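Local structure of endo alpha-1,4 polygalactosaminidase (Neosartorya fumigata, 6OJ1) at residues A[231-236]-A[242-247]. The protein hydrolyses alpha-1,4-linked galactosamine polymers from within the chain, as an endo-acting glycoside hydrolase that disrupts microbial biofilms. Sequence-based numbering, arbitrary orientation.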
loop_
_atom_site.group_PDB
_atom_site.type_symbol
_atom_site.label_atom_id
_atom_site.label_comp_id
_atom_site.label_asym_id
_atom_site.label_seq_id
_atom_site.Cartn_x
_atom_site.Cartn_y
_atom_site.Cartn_z
ATOM N N GLU A 231 4.813 9.027 7.376
ATOM C CA GLU A 231 6.014 9.129 8.193
ATOM C C GLU A 231 5.695 8.632 9.595
ATOM O O GLU A 231 4.552 8.723 10.057
ATOM C CB GLU A 231 6.569 10.561 8.258
ATOM C CG GLU A 231 7.051 11.117 6.893
ATOM C CD GLU A 231 8.384 10.539 6.431
ATOM O OE1 GLU A 231 9.211 10.162 7.289
ATOM O OE2 GLU A 231 8.614 10.479 5.199
ATOM N N TYR A 232 6.719 8.100 10.265
ATOM C CA TYR A 232 6.578 7.447 11.567
ATOM C C TYR A 232 7.511 8.127 12.562
ATOM O O TYR A 232 8.524 7.549 12.975
ATOM C CB TYR A 232 6.910 5.959 11.483
ATOM C CG TYR A 232 6.080 5.131 10.522
ATOM C CD1 TYR A 232 4.736 4.879 10.762
ATOM C CD2 TYR A 232 6.661 4.573 9.390
ATOM C CE1 TYR A 232 3.982 4.099 9.883
ATOM C CE2 TYR A 232 5.931 3.792 8.511
ATOM C CZ TYR A 232 4.589 3.558 8.759
ATOM O OH TYR A 232 3.842 2.780 7.895
ATOM N N PRO A 233 7.192 9.350 12.985
ATOM C CA PRO A 233 8.165 10.119 13.781
ATOM C C PRO A 233 8.401 9.577 15.185
ATOM O O PRO A 233 9.437 9.902 15.780
ATOM C CB PRO A 233 7.554 11.527 13.816
ATOM C CG PRO A 233 6.119 11.323 13.575
ATOM C CD PRO A 233 5.990 10.134 12.658
ATOM N N LYS A 234 7.488 8.778 15.743
ATOM C CA LYS A 234 7.708 8.203 17.068
ATOM C C LYS A 234 8.641 7.000 17.040
ATOM O O LYS A 234 9.008 6.491 18.104
ATOM C CB LYS A 234 6.374 7.787 17.712
ATOM C CG LYS A 234 5.341 8.910 17.842
ATOM C CD LYS A 234 3.989 8.401 18.384
ATOM C CE LYS A 234 2.860 9.364 18.041
ATOM N NZ LYS A 234 1.494 8.800 18.394
ATOM N N GLY A 235 9.031 6.532 15.863
ATOM C CA GLY A 235 9.947 5.414 15.787
ATOM C C GLY A 235 9.223 4.090 15.683
ATOM O O GLY A 235 7.998 4.014 15.567
ATOM N N ASP A 236 10.009 3.020 15.744
ATOM C CA ASP A 236 9.491 1.695 15.425
ATOM C C ASP A 236 9.037 0.905 16.646
ATOM O O ASP A 236 8.638 -0.253 16.492
ATOM C CB ASP A 236 10.548 0.905 14.645
ATOM C CG ASP A 236 11.812 0.688 15.441
ATOM O OD1 ASP A 236 12.042 1.446 16.411
ATOM O OD2 ASP A 236 12.565 -0.254 15.105
ATOM N N LEU A 242 -0.758 10.118 21.441
ATOM C CA LEU A 242 -0.224 11.423 21.783
ATOM C C LEU A 242 0.529 12.009 20.594
ATOM O O LEU A 242 0.834 11.327 19.620
ATOM C CB LEU A 242 0.676 11.320 23.012
ATOM C CG LEU A 242 -0.121 10.962 24.267
ATOM C CD1 LEU A 242 0.797 10.618 25.421
ATOM C CD2 LEU A 242 -1.041 12.113 24.640
ATOM N N SER A 243 0.825 13.301 20.676
ATOM C CA SER A 243 1.310 14.022 19.513
ATOM C C SER A 243 2.828 13.913 19.376
ATOM O O SER A 243 3.515 13.250 20.157
ATOM C CB SER A 243 0.880 15.484 19.583
ATOM O OG SER A 243 1.101 16.112 18.332
ATOM N N VAL A 244 3.363 14.579 18.358
ATOM C CA VAL A 244 4.800 14.674 18.165
ATOM C C VAL A 244 5.207 16.138 18.278
ATOM O O VAL A 244 4.376 17.044 18.250
ATOM C CB VAL A 244 5.249 14.083 16.819
ATOM C CG1 VAL A 244 4.935 12.591 16.781
ATOM C CG2 VAL A 244 4.552 14.802 15.669
ATOM N N THR A 245 6.509 16.357 18.408
ATOM C CA THR A 245 7.020 17.713 18.492
ATOM C C THR A 245 6.808 18.445 17.170
ATOM O O THR A 245 6.604 17.839 16.112
ATOM C CB THR A 245 8.507 17.703 18.838
ATOM O OG1 THR A 245 9.264 17.529 17.636
ATOM C CG2 THR A 245 8.820 16.552 19.779
ATOM N N ALA A 246 6.856 19.776 17.242
ATOM C CA ALA A 246 6.756 20.579 16.028
ATOM C C ALA A 246 7.905 20.270 15.077
ATOM O O ALA A 246 7.722 20.246 13.852
ATOM C CB ALA A 246 6.738 22.064 16.384
ATOM N N SER A 247 9.094 20.014 15.628
ATOM C CA SER A 247 10.261 19.702 14.809
ATOM C C SER A 247 10.082 18.381 14.073
ATOM O O SER A 247 10.374 18.283 12.876
ATOM C CB SER A 247 11.514 19.666 15.686
ATOM O OG SER A 247 12.456 18.733 15.184
#
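K234 sets CG anti to its carbonyl carbon (chi1 -57°) and runs extended from there, carrying its ammonium to the 242-247 backbone; V244, with CG1 likewise anti to the carbonyl carbon (chi1 -63°), brings that methyl against P233 and the lysine stem. K234 NZ donates to L242 O at 2.9 Å, lying in the carbonyl plane with a C=O...N angle of 152°. The side chains of N267 and N240 also accept from this nitrogen, so three oxygens grip it, while W273 adds a cation-pi contact. Closer to the lysine backbone, V244 CG1 meets P233 CG at 3.6 Å and K234 CG at 3.9 Å, each side chain crossing the valine at about a right angle. The touching residues lie in the beta-alpha connection of the GH114 (beta/alpha)-barrel, between strand 227-231 and helix 246-253. A type I turn, Y232 to G235, closed by G235 N to Y232 O at 3.1 Å, places P233 and K234 at its two central positions. Just past V244, T245 is the N-cap of helix 246-253, its OG1 bonded to the backbone N of Q248. The CA-CB bond of S243 points away from 231-236, and its OG is hydrogen-bonded to E275 OE1.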